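Local coordinates for selenium-binding protein (Sulfolobus tokodaii, PDB 2ECE) that is of unknown function but adopts a beta-propeller fold and may bind selenium, at residues 322-327 / 338-343; 365-370 / 407-412; 378-383 / 412-417; 397-402 / 442-447. All coordinates share one frame; numbering follows the deposited sequence.

Contact 1: 322-327 / 338-343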
loop_
_atom_site.group_PDB
_atom_site.type_symbol
_atom_site.label_atom_id
_atom_site.label_comp_id
_atom_site.label_asym_id
_atom_site.label_seq_id
_atom_site.Cartn_x
_atom_site.Cartn_y
_atom_site.Cartn_z
ATOM N N LEU A 322 8.423 7.382 -11.184
ATOM C CA LEU A 322 7.419 6.359 -10.888
ATOM C C LEU A 322 7.209 6.209 -9.389
ATOM O O LEU A 322 7.542 5.175 -8.801
ATOM C CB LEU A 322 7.816 5.004 -11.481
ATOM C CG LEU A 322 7.933 4.903 -13.005
ATOM C CD1 LEU A 322 8.382 3.493 -13.386
ATOM C CD2 LEU A 322 6.595 5.239 -13.648
ATOM N N VAL A 323 6.675 7.254 -8.770
ATOM C CA VAL A 323 6.391 7.220 -7.339
ATOM C C VAL A 323 5.134 6.373 -7.198
ATOM O O VAL A 323 4.041 6.817 -7.552
ATOM C CB VAL A 323 6.139 8.639 -6.791
ATOM C CG1 VAL A 323 5.700 8.570 -5.329
ATOM C CG2 VAL A 323 7.426 9.472 -6.912
ATOM N N THR A 324 5.301 5.151 -6.692
ATOM C CA THR A 324 4.188 4.216 -6.541
ATOM C C THR A 324 3.596 4.062 -5.135
ATOM O O THR A 324 2.461 3.604 -4.992
ATOM C CB THR A 324 4.594 2.820 -7.039
ATOM O OG1 THR A 324 5.796 2.414 -6.377
ATOM C CG2 THR A 324 4.824 2.833 -8.547
ATOM N N ASP A 325 4.356 4.417 -4.103
ATOM C CA ASP A 325 3.849 4.317 -2.739
ATOM C C ASP A 325 4.259 5.508 -1.874
ATOM O O ASP A 325 5.290 6.146 -2.115
ATOM C CB ASP A 325 4.329 3.018 -2.071
ATOM C CG ASP A 325 3.608 2.739 -0.751
ATOM O OD1 ASP A 325 2.372 2.867 -0.727
ATOM O OD2 ASP A 325 4.262 2.381 0.253
ATOM N N ILE A 326 3.428 5.809 -0.878
ATOM C CA ILE A 326 3.693 6.887 0.072
ATOM C C ILE A 326 3.229 6.406 1.443
ATOM O O ILE A 326 2.354 5.535 1.541
ATOM C CB ILE A 326 2.930 8.198 -0.270
ATOM C CG1 ILE A 326 1.434 7.917 -0.424
ATOM C CG2 ILE A 326 3.512 8.827 -1.519
ATOM C CD1 ILE A 326 0.566 9.170 -0.416
ATOM N N ASP A 327 3.814 6.967 2.493
ATOM C CA ASP A 327 3.445 6.584 3.846
ATOM C C ASP A 327 3.846 7.725 4.778
ATOM O O ASP A 327 4.890 8.339 4.591
ATOM C CB ASP A 327 4.165 5.288 4.223
ATOM C CG ASP A 327 3.383 4.450 5.216
ATOM O OD1 ASP A 327 2.167 4.682 5.373
ATOM O OD2 ASP A 327 3.983 3.543 5.829
ATOM N N SER A 338 8.507 6.377 -2.430
ATOM C CA SER A 338 9.408 5.434 -3.060
ATOM C C SER A 338 9.407 5.838 -4.530
ATOM O O SER A 338 8.389 6.294 -5.057
ATOM C CB SER A 338 8.901 3.999 -2.898
ATOM O OG SER A 338 7.657 3.812 -3.560
ATOM N N LEU A 339 10.559 5.721 -5.180
ATOM C CA LEU A 339 10.664 6.040 -6.596
ATOM C C LEU A 339 11.073 4.723 -7.225
ATOM O O LEU A 339 12.249 4.366 -7.247
ATOM C CB LEU A 339 11.728 7.113 -6.859
ATOM C CG LEU A 339 11.332 8.587 -6.711
ATOM C CD1 LEU A 339 11.133 8.934 -5.242
ATOM C CD2 LEU A 339 12.427 9.468 -7.315
ATOM N N TRP A 340 10.077 4.000 -7.717
ATOM C CA TRP A 340 10.280 2.693 -8.316
ATOM C C TRP A 340 10.987 2.737 -9.666
ATOM O O TRP A 340 11.481 1.719 -10.139
ATOM C CB TRP A 340 8.927 2.003 -8.461
ATOM C CG TRP A 340 9.024 0.546 -8.733
ATOM C CD1 TRP A 340 9.535 -0.414 -7.904
ATOM C CD2 TRP A 340 8.538 -0.139 -9.892
ATOM N NE1 TRP A 340 9.389 -1.662 -8.476
ATOM C CE2 TRP A 340 8.784 -1.519 -9.698
ATOM C CE3 TRP A 340 7.923 0.279 -11.081
ATOM C CZ2 TRP A 340 8.426 -2.480 -10.641
ATOM C CZ3 TRP A 340 7.567 -0.685 -12.022
ATOM C CH2 TRP A 340 7.823 -2.044 -11.795
ATOM N N GLY A 341 11.029 3.912 -10.287
ATOM C CA GLY A 341 11.695 4.034 -11.571
ATOM C C GLY A 341 13.147 4.421 -11.377
ATOM O O GLY A 341 14.059 3.668 -11.713
ATOM N N ILE A 342 13.362 5.601 -10.805
ATOM C CA ILE A 342 14.709 6.092 -10.565
ATOM C C ILE A 342 15.494 5.262 -9.542
ATOM O O ILE A 342 16.688 5.011 -9.731
ATOM C CB ILE A 342 14.656 7.576 -10.141
ATOM C CG1 ILE A 342 14.356 8.428 -11.378
ATOM C CG2 ILE A 342 15.963 7.986 -9.463
ATOM C CD1 ILE A 342 13.909 9.829 -11.076
ATOM N N GLY A 343 14.829 4.834 -8.469
ATOM C CA GLY A 343 15.489 4.028 -7.455
ATOM C C GLY A 343 15.800 4.751 -6.155
ATOM O O GLY A 343 16.954 4.798 -5.720
#
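Trp340 meets Leu322 where the hairpin of strands 326-328 and 334-339 opens into loops. Trp340 N gives a hydrogen bond to Leu322 O (3.0 Å). The donor stands 43° out of the carbonyl plane and so misses the lone pairs. Trp340 holds CG anti to its own N (chi1 -165°), and this brings the indole to Leu322. Its CE3 lies 4.0 Å from Leu322 CD1, and the methyl approaches the ring obliquely. Behind it, Leu322 CB packs on Gly341 N (3.6 Å). A beta carbon on Gly341 would press tightly on Leu322 CG.

Val323 crosses Leu339, with its CG2 4.0 Å from Leu339 CG. Val323 CA also makes a C-H...O contact to Ser338 O (3.2 Å). That oxygen is buried and has no hydrogen-bond partner in the model. Ser338 N also donates to Asp325 O (3.2 Å). Ser338 OG sits between its backbone N and carbonyl carbon (chi1 64°). There it takes a weak bond from Asp325 N (3.4 Å) and also bonds Gln384 O.

The Asp325 carboxylate pairs with Arg257 of strand 250-258 and bonds Leu386 N of strand 386-388. Val323 and Leu339 both rest on Ile300 of strand 291-304. The hairpin end therefore touches the sheets that precede and follow its own along the chain.

Contact 2: 365-370 / 407-412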
loop_
_atom_site.group_PDB
_atom_site.type_symbol
_atom_site.label_atom_id
_atom_site.label_comp_id
_atom_site.label_asym_id
_atom_site.label_seq_id
_atom_site.Cartn_x
_atom_site.Cartn_y
_atom_site.Cartn_z
ATOM N N GLY A 365 18.709 0.179 -5.885
ATOM C CA GLY A 365 18.356 -0.331 -7.203
ATOM C C GLY A 365 17.973 0.779 -8.167
ATOM O O GLY A 365 18.661 1.794 -8.253
ATOM N N GLY A 366 16.880 0.586 -8.903
ATOM C CA GLY A 366 16.420 1.602 -9.834
ATOM C C GLY A 366 17.018 1.523 -11.226
ATOM O O GLY A 366 18.176 1.136 -11.404
ATOM N N ILE A 367 16.222 1.886 -12.225
ATOM C CA ILE A 367 16.702 1.874 -13.600
ATOM C C ILE A 367 17.756 2.973 -13.742
ATOM O O ILE A 367 18.707 2.841 -14.515
ATOM C CB ILE A 367 15.553 2.136 -14.593
ATOM C CG1 ILE A 367 14.523 1.006 -14.512
ATOM C CG2 ILE A 367 16.101 2.253 -16.004
ATOM C CD1 ILE A 367 13.223 1.310 -15.228
ATOM N N PHE A 368 17.592 4.054 -12.980
ATOM C CA PHE A 368 18.532 5.166 -13.040
ATOM C C PHE A 368 19.789 4.956 -12.200
ATOM O O PHE A 368 20.896 5.007 -12.729
ATOM C CB PHE A 368 17.856 6.471 -12.611
ATOM C CG PHE A 368 18.727 7.687 -12.789
ATOM C CD1 PHE A 368 19.038 8.159 -14.064
ATOM C CD2 PHE A 368 19.258 8.347 -11.682
ATOM C CE1 PHE A 368 19.866 9.269 -14.235
ATOM C CE2 PHE A 368 20.089 9.459 -11.841
ATOM C CZ PHE A 368 20.392 9.921 -13.119
ATOM N N HIS A 369 19.622 4.713 -10.901
ATOM C CA HIS A 369 20.762 4.523 -9.998
ATOM C C HIS A 369 21.442 3.152 -10.044
ATOM O O HIS A 369 22.656 3.063 -9.864
ATOM C CB HIS A 369 20.356 4.779 -8.542
ATOM C CG HIS A 369 19.927 6.185 -8.256
ATOM N ND1 HIS A 369 20.731 7.277 -8.501
ATOM C CD2 HIS A 369 18.796 6.669 -7.691
ATOM C CE1 HIS A 369 20.114 8.374 -8.099
ATOM N NE2 HIS A 369 18.938 8.033 -7.603
ATOM N N ARG A 370 20.671 2.088 -10.266
ATOM C CA ARG A 370 21.242 0.740 -10.273
ATOM C C ARG A 370 22.103 0.578 -9.019
ATOM O O ARG A 370 23.136 -0.094 -9.031
ATOM C CB ARG A 370 22.105 0.522 -11.520
ATOM C CG ARG A 370 21.476 -0.398 -12.553
ATOM C CD ARG A 370 20.333 0.282 -13.287
ATOM N NE ARG A 370 19.511 -0.652 -14.065
ATOM C CZ ARG A 370 18.615 -1.484 -13.536
ATOM N NH1 ARG A 370 18.422 -1.504 -12.221
ATOM N NH2 ARG A 370 17.901 -2.288 -14.320
ATOM N N ASN A 407 8.017 -7.178 -14.852
ATOM C CA ASN A 407 8.636 -7.742 -16.038
ATOM C C ASN A 407 8.861 -6.756 -17.179
ATOM O O ASN A 407 9.704 -6.995 -18.040
ATOM C CB ASN A 407 7.816 -8.938 -16.520
ATOM C CG ASN A 407 7.804 -10.076 -15.508
ATOM O OD1 ASN A 407 8.582 -10.076 -14.546
ATOM N ND2 ASN A 407 6.924 -11.055 -15.720
ATOM N N GLN A 408 8.131 -5.648 -17.183
ATOM C CA GLN A 408 8.299 -4.649 -18.234
ATOM C C GLN A 408 9.396 -3.651 -17.898
ATOM O O GLN A 408 10.214 -3.303 -18.752
ATOM C CB GLN A 408 7.006 -3.876 -18.460
ATOM C CG GLN A 408 5.884 -4.681 -19.053
ATOM C CD GLN A 408 4.628 -3.856 -19.184
ATOM O OE1 GLN A 408 3.996 -3.509 -18.185
ATOM N NE2 GLN A 408 4.265 -3.517 -20.415
ATOM N N PHE A 409 9.404 -3.182 -16.653
ATOM C CA PHE A 409 10.402 -2.212 -16.226
ATOM C C PHE A 409 11.714 -2.815 -15.737
ATOM O O PHE A 409 12.746 -2.145 -15.739
ATOM C CB PHE A 409 9.814 -1.283 -15.159
ATOM C CG PHE A 409 8.776 -0.333 -15.698
ATOM C CD1 PHE A 409 7.435 -0.711 -15.781
ATOM C CD2 PHE A 409 9.151 0.925 -16.167
ATOM C CE1 PHE A 409 6.481 0.155 -16.324
ATOM C CE2 PHE A 409 8.208 1.800 -16.712
ATOM C CZ PHE A 409 6.868 1.414 -16.790
ATOM N N TYR A 410 11.669 -4.073 -15.311
ATOM C CA TYR A 410 12.859 -4.786 -14.844
ATOM C C TYR A 410 12.756 -6.167 -15.483
ATOM O O TYR A 410 12.554 -7.174 -14.803
ATOM C CB TYR A 410 12.863 -4.878 -13.311
ATOM C CG TYR A 410 13.052 -3.527 -12.648
ATOM C CD1 TYR A 410 14.315 -2.933 -12.573
ATOM C CD2 TYR A 410 11.957 -2.798 -12.186
ATOM C CE1 TYR A 410 14.476 -1.647 -12.066
ATOM C CE2 TYR A 410 12.109 -1.510 -11.676
ATOM C CZ TYR A 410 13.369 -0.939 -11.625
ATOM O OH TYR A 410 13.514 0.350 -11.167
ATOM N N PRO A 411 12.900 -6.222 -16.820
ATOM C CA PRO A 411 12.822 -7.448 -17.619
ATOM C C PRO A 411 13.846 -8.528 -17.303
ATOM O O PRO A 411 13.628 -9.693 -17.619
ATOM C CB PRO A 411 12.944 -6.925 -19.047
ATOM C CG PRO A 411 13.885 -5.785 -18.883
ATOM C CD PRO A 411 13.320 -5.087 -17.664
ATOM N N GLU A 412 14.957 -8.155 -16.679
ATOM C CA GLU A 412 15.976 -9.142 -16.348
ATOM C C GLU A 412 15.514 -10.089 -15.245
ATOM O O GLU A 412 16.139 -11.120 -15.002
ATOM C CB GLU A 412 17.275 -8.442 -15.945
ATOM C CG GLU A 412 17.867 -7.585 -17.061
ATOM C CD GLU A 412 19.225 -7.011 -16.703
ATOM O OE1 GLU A 412 20.079 -7.782 -16.211
ATOM O OE2 GLU A 412 19.442 -5.799 -16.923
#
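The phenol end of Tyr410 packs on Gly366 and Ile367, joining two loops of the beta propeller. One loop follows strand 357-363; the other leaves helix 403-409. Tyr410 OH lies 3.4 Å from Gly366 CA. Ile367 comes obliquely to the ring, its CG1 3.6 Å from Tyr410 CE1. Further along the same side chain, Ile367 CD1 reaches the edge of the Phe409 ring, 4.2 Å from CD2. It also touches Phe409 O (3.5 Å). Arg370 adds an edge contact: its NH1 is 4.0 Å from Tyr410 CE1, near the ring plane. The guanidinium is turned 64° against the ring.

Other groups position this first shell. Tyr410 OH is hydrogen-bonded to Trp340 O, and the two rings meet edge-to-face. A leucine in place of Tyr410 would probably leave Trp340 O without this partner and open a gap beside Ile367 and Gly366. Ile367 itself is tied by its backbone to Gly341. The Arg370 chain bends about its CB-CG bond (chi2 73°), which folds one guanidinium face over Ile367 CA. Gly366 O then receives two bonds from Arg370: one from its backbone N (2.9 Å) and a weak one from its NH1 (2.8 Å).

Contact 3: 378-383 / 412-417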
loop_
_atom_site.group_PDB
_atom_site.type_symbol
_atom_site.label_atom_id
_atom_site.label_comp_id
_atom_site.label_asym_id
_atom_site.label_seq_id
_atom_site.Cartn_x
_atom_site.Cartn_y
_atom_site.Cartn_z
ATOM N N LYS A 378 23.195 -7.331 -4.423
ATOM C CA LYS A 378 22.748 -6.792 -5.700
ATOM C C LYS A 378 21.241 -6.607 -5.561
ATOM O O LYS A 378 20.521 -7.539 -5.192
ATOM C CB LYS A 378 23.060 -7.769 -6.838
ATOM C CG LYS A 378 24.551 -7.976 -7.083
ATOM C CD LYS A 378 25.227 -6.683 -7.525
ATOM C CE LYS A 378 26.745 -6.840 -7.600
ATOM N NZ LYS A 378 27.400 -5.591 -8.087
ATOM N N LEU A 379 20.764 -5.404 -5.846
ATOM C CA LEU A 379 19.340 -5.105 -5.717
ATOM C C LEU A 379 18.619 -4.955 -7.049
ATOM O O LEU A 379 18.843 -3.984 -7.773
ATOM C CB LEU A 379 19.151 -3.813 -4.919
ATOM C CG LEU A 379 19.843 -3.696 -3.556
ATOM C CD1 LEU A 379 19.572 -2.307 -2.971
ATOM C CD2 LEU A 379 19.337 -4.794 -2.618
ATOM N N THR A 380 17.748 -5.910 -7.372
ATOM C CA THR A 380 16.977 -5.829 -8.602
ATOM C C THR A 380 15.759 -4.952 -8.306
ATOM O O THR A 380 15.399 -4.754 -7.140
ATOM C CB THR A 380 16.496 -7.220 -9.070
ATOM O OG1 THR A 380 15.722 -7.841 -8.037
ATOM C CG2 THR A 380 17.683 -8.104 -9.412
ATOM N N GLY A 381 15.131 -4.421 -9.349
ATOM C CA GLY A 381 13.972 -3.574 -9.141
ATOM C C GLY A 381 14.349 -2.277 -8.449
ATOM O O GLY A 381 15.442 -1.741 -8.672
ATOM N N ALA A 382 13.451 -1.773 -7.606
ATOM C CA ALA A 382 13.682 -0.524 -6.886
ATOM C C ALA A 382 12.698 -0.441 -5.720
ATOM O O ALA A 382 11.856 -1.321 -5.556
ATOM C CB ALA A 382 13.480 0.651 -7.828
ATOM N N PRO A 383 12.803 0.609 -4.885
ATOM C CA PRO A 383 11.872 0.725 -3.757
ATOM C C PRO A 383 10.439 0.836 -4.274
ATOM O O PRO A 383 10.185 1.492 -5.284
ATOM C CB PRO A 383 12.315 2.009 -3.071
ATOM C CG PRO A 383 13.782 2.080 -3.386
ATOM C CD PRO A 383 13.813 1.684 -4.840
ATOM N N GLU A 412 14.957 -8.155 -16.679
ATOM C CA GLU A 412 15.976 -9.142 -16.348
ATOM C C GLU A 412 15.514 -10.089 -15.245
ATOM O O GLU A 412 16.139 -11.120 -15.002
ATOM C CB GLU A 412 17.275 -8.442 -15.945
ATOM C CG GLU A 412 17.867 -7.585 -17.061
ATOM C CD GLU A 412 19.225 -7.011 -16.703
ATOM O OE1 GLU A 412 20.079 -7.782 -16.211
ATOM O OE2 GLU A 412 19.442 -5.799 -16.923
ATOM N N GLY A 413 14.416 -9.742 -14.580
ATOM C CA GLY A 413 13.890 -10.595 -13.527
ATOM C C GLY A 413 13.979 -10.019 -12.126
ATOM O O GLY A 413 15.021 -10.105 -11.472
ATOM N N LEU A 414 12.875 -9.443 -11.656
ATOM C CA LEU A 414 12.830 -8.843 -10.327
ATOM C C LEU A 414 12.763 -9.910 -9.254
ATOM O O LEU A 414 11.874 -10.763 -9.266
ATOM C CB LEU A 414 11.619 -7.914 -10.203
ATOM C CG LEU A 414 11.532 -6.973 -8.995
ATOM C CD1 LEU A 414 10.752 -5.743 -9.394
ATOM C CD2 LEU A 414 10.881 -7.669 -7.808
ATOM N N LYS A 415 13.726 -9.869 -8.339
ATOM C CA LYS A 415 13.780 -10.809 -7.229
ATOM C C LYS A 415 13.568 -9.999 -5.957
ATOM O O LYS A 415 14.163 -8.930 -5.776
ATOM C CB LYS A 415 15.128 -11.529 -7.217
ATOM C CG LYS A 415 15.302 -12.452 -8.424
ATOM C CD LYS A 415 16.688 -13.057 -8.492
ATOM C CE LYS A 415 16.837 -13.904 -9.751
ATOM N NZ LYS A 415 18.225 -14.434 -9.892
ATOM N N GLY A 416 12.717 -10.513 -5.076
ATOM C CA GLY A 416 12.391 -9.796 -3.858
ATOM C C GLY A 416 13.416 -9.659 -2.753
ATOM O O GLY A 416 14.228 -10.556 -2.493
ATOM N N TRP A 417 13.369 -8.500 -2.108
ATOM C CA TRP A 417 14.216 -8.197 -0.968
ATOM C C TRP A 417 13.453 -7.283 -0.028
ATOM O O TRP A 417 12.380 -6.770 -0.368
ATOM C CB TRP A 417 15.554 -7.523 -1.371
ATOM C CG TRP A 417 15.526 -6.400 -2.410
ATOM C CD1 TRP A 417 15.978 -6.481 -3.700
ATOM C CD2 TRP A 417 15.112 -5.031 -2.223
ATOM N NE1 TRP A 417 15.883 -5.262 -4.319
ATOM C CE2 TRP A 417 15.357 -4.352 -3.440
ATOM C CE3 TRP A 417 14.567 -4.313 -1.147
ATOM C CZ2 TRP A 417 15.073 -2.991 -3.614
ATOM C CZ3 TRP A 417 14.283 -2.953 -1.320
ATOM C CH2 TRP A 417 14.539 -2.310 -2.546
#
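Thr380 and Trp417 join two loops of the propeller in a mixed polar and apolar contact. One loop runs from strand 357-363 to strand 386-388, and the other leads from helix 403-409 into strand 417-423. Two hydrogen bonds pin Thr380. Lys415 N donates to Thr380 OG1 (2.9 Å) in a nearly straight bond, 164° at the hydrogen. Trp417 NE1 donates to Thr380 O (2.9 Å). This donor lies in the carbonyl plane, while the oxygen is tilted 25° from the indole plane. Asn399 ND2 is a second donor to Thr380 O.

Leu379 crosses the indole at about a right angle. Its CD2 makes a CH-pi contact over the five-membered ring, 3.9 Å from the centroid. At the far end of the indole, Trp417 CH2 meets Pro383 N (4.1 Å). Gly381 CA packs on Leu414 CD1 (3.9 Å), and a beta carbon on this glycine would clash with that methyl.

Strands 386-388 and 417-423 belong to one four-stranded antiparallel sheet. The loop 378-383 brings the chain into it from the sheet before. The contact thus packs a link between successive blades against a loop within the next blade, an arrangement of the beta-propeller fold.

Contact 4: 397-402 / 442-447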
loop_
_atom_site.group_PDB
_atom_site.type_symbol
_atom_site.label_atom_id
_atom_site.label_comp_id
_atom_site.label_asym_id
_atom_site.label_seq_id
_atom_site.Cartn_x
_atom_site.Cartn_y
_atom_site.Cartn_z
ATOM N N VAL A 397 11.386 -1.560 3.419
ATOM C CA VAL A 397 11.199 -1.378 1.984
ATOM C C VAL A 397 11.247 -2.676 1.179
ATOM O O VAL A 397 12.157 -3.486 1.371
ATOM C CB VAL A 397 12.307 -0.454 1.424
ATOM C CG1 VAL A 397 11.972 -0.036 0.002
ATOM C CG2 VAL A 397 12.498 0.760 2.338
ATOM N N THR A 398 10.266 -2.882 0.297
ATOM C CA THR A 398 10.257 -4.059 -0.582
ATOM C C THR A 398 10.284 -3.529 -2.026
ATOM O O THR A 398 10.159 -2.320 -2.235
ATOM C CB THR A 398 9.046 -4.986 -0.343
ATOM O OG1 THR A 398 7.825 -4.258 -0.531
ATOM C CG2 THR A 398 9.118 -5.576 1.067
ATOM N N ASN A 399 10.392 -4.406 -3.018
ATOM C CA ASN A 399 10.588 -3.922 -4.392
ATOM C C ASN A 399 9.700 -4.319 -5.565
ATOM O O ASN A 399 9.984 -3.921 -6.699
ATOM C CB ASN A 399 12.033 -4.232 -4.782
ATOM C CG ASN A 399 12.318 -5.724 -4.784
ATOM O OD1 ASN A 399 11.773 -6.472 -3.964
ATOM N ND2 ASN A 399 13.175 -6.167 -5.701
ATOM N N SER A 400 8.650 -5.093 -5.326
ATOM C CA SER A 400 7.779 -5.506 -6.413
ATOM C C SER A 400 6.507 -4.663 -6.493
ATOM O O SER A 400 5.939 -4.293 -5.470
ATOM C CB SER A 400 7.418 -6.981 -6.248
ATOM O OG SER A 400 6.468 -7.368 -7.219
ATOM N N LEU A 401 6.061 -4.376 -7.716
ATOM C CA LEU A 401 4.859 -3.579 -7.937
ATOM C C LEU A 401 3.688 -4.463 -8.363
ATOM O O LEU A 401 2.633 -4.475 -7.729
ATOM C CB LEU A 401 5.114 -2.515 -9.020
ATOM C CG LEU A 401 3.922 -1.630 -9.420
ATOM C CD1 LEU A 401 3.471 -0.802 -8.222
ATOM C CD2 LEU A 401 4.310 -0.717 -10.580
ATOM N N TYR A 402 3.886 -5.194 -9.455
ATOM C CA TYR A 402 2.866 -6.087 -9.994
ATOM C C TYR A 402 3.541 -7.038 -10.999
ATOM O O TYR A 402 4.305 -6.607 -11.862
ATOM C CB TYR A 402 1.751 -5.265 -10.664
ATOM C CG TYR A 402 0.562 -6.093 -11.112
ATOM C CD1 TYR A 402 0.558 -6.730 -12.356
ATOM C CD2 TYR A 402 -0.535 -6.289 -10.271
ATOM C CE1 TYR A 402 -0.510 -7.548 -12.748
ATOM C CE2 TYR A 402 -1.604 -7.102 -10.652
ATOM C CZ TYR A 402 -1.583 -7.728 -11.891
ATOM O OH TYR A 402 -2.631 -8.536 -12.275
ATOM N N ALA A 442 11.304 -15.383 -5.125
ATOM C CA ALA A 442 9.987 -14.833 -4.805
ATOM C C ALA A 442 10.105 -13.311 -4.745
ATOM O O ALA A 442 11.188 -12.789 -4.491
ATOM C CB ALA A 442 9.502 -15.375 -3.460
ATOM N N ARG A 443 8.997 -12.609 -4.984
ATOM C CA ARG A 443 8.989 -11.149 -4.953
ATOM C C ARG A 443 8.236 -10.691 -3.704
ATOM O O ARG A 443 7.329 -11.381 -3.241
ATOM C CB ARG A 443 8.323 -10.595 -6.219
ATOM C CG ARG A 443 9.050 -11.007 -7.498
ATOM C CD ARG A 443 8.365 -10.502 -8.759
ATOM N NE ARG A 443 9.059 -10.981 -9.952
ATOM C CZ ARG A 443 8.643 -10.777 -11.198
ATOM N NH1 ARG A 443 7.531 -10.095 -11.426
ATOM N NH2 ARG A 443 9.336 -11.267 -12.217
ATOM N N SER A 444 8.604 -9.530 -3.167
ATOM C CA SER A 444 7.970 -9.028 -1.947
ATOM C C SER A 444 7.120 -7.778 -2.151
ATOM O O SER A 444 7.450 -6.914 -2.963
ATOM C CB SER A 444 9.043 -8.765 -0.887
ATOM O OG SER A 444 10.091 -7.958 -1.411
ATOM N N HIS A 445 6.014 -7.691 -1.412
ATOM C CA HIS A 445 5.137 -6.535 -1.529
ATOM C C HIS A 445 4.846 -5.867 -0.177
ATOM O O HIS A 445 5.768 -5.444 0.527
ATOM C CB HIS A 445 3.823 -6.922 -2.227
ATOM C CG HIS A 445 3.184 -5.786 -2.967
ATOM N ND1 HIS A 445 3.443 -5.528 -4.296
ATOM C CD2 HIS A 445 2.371 -4.790 -2.543
ATOM C CE1 HIS A 445 2.821 -4.421 -4.659
ATOM N NE2 HIS A 445 2.164 -3.951 -3.614
ATOM N N GLN A 446 3.578 -5.779 0.205
ATOM C CA GLN A 446 3.252 -5.090 1.456
ATOM C C GLN A 446 3.785 -5.725 2.729
ATOM O O GLN A 446 3.872 -6.944 2.854
ATOM C CB GLN A 446 1.744 -4.884 1.589
ATOM C CG GLN A 446 1.385 -3.926 2.729
ATOM C CD GLN A 446 0.009 -3.333 2.571
ATOM O OE1 GLN A 446 -0.979 -4.057 2.407
ATOM N NE2 GLN A 446 -0.072 -2.009 2.624
ATOM N N VAL A 447 4.143 -4.868 3.676
ATOM C CA VAL A 447 4.671 -5.298 4.960
ATOM C C VAL A 447 3.745 -4.840 6.081
ATOM O O VAL A 447 3.298 -3.697 6.090
ATOM C CB VAL A 447 6.083 -4.694 5.195
ATOM C CG1 VAL A 447 6.571 -5.002 6.603
ATOM C CG2 VAL A 447 7.058 -5.257 4.173
HETATM O O HOH W 1 4.110 -7.209 -5.968
#
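Thr398 OG1 donates a short hydrogen bond to His445 O (2.6 Å). It lies between its backbone N and carbonyl carbon (chi1 58°), and this turns it to the carbonyl, tilted 33° from the plane. The rest of the side chain is packed too. Thr398 CB touches Ser444 OG (3.3 Å), and its CG2 meets Val447 CG2 (3.7 Å). A valine at Thr398 would probably leave His445 O without this donor in a buried place.

Two residues on, Ser400 N donates to Ser444 O (3.2 Å), nearly along the C=O axis. Ser444 OG is bonded to Trp417 O. The strand that carries these acceptors, 443-449, pairs antiparallel with strand 27-33. A C-terminal strand thus completes a sheet of N-terminal strands, the ring closure of a beta propeller. Strand 394-398 belongs to the sheet that comes before it in the chain.

Ser400 CB packs on Arg443 CB (3.7 Å). The Arg443 chain runs on extended to a salt bridge with Asp406 and a hydrogen bond from NH2 to Asn407 OD1. The Asp406 carboxylate also bonds Ser400 OG. A water donates to Ser400 OG (2.7 Å) and is hydrogen-bonded to His445 ND1 as well. The imidazole swings in with CG anti to the backbone N (chi1 -152°). Its edge faces Leu401 O, which lies 3.1 Å from His445 CE1 near the ring plane.

Contact 1 closes along the chain before the others open; contacts 2, 3 and 4 alternate their segments. Contacts 2 and 3 have centres about 8 Å apart and share Glu412. The centre of contact 4 lies about 9 Å from that of contact 3, and the centre of contact 1 about 12 Å from those of contacts 2 and 4. Contact 1 belongs to the sheet that runs from strand 326-328 to strand 357-363. Contacts 2 and 3 fix the long link to the next sheet, which begins with strand 386-388, and contact 4 joins that sheet to closing strand 443-449. Trp340 of contact 1 is bonded to Tyr410 in contact 2 and Asn399 in contact 4. Together they tie three successive propeller sheets.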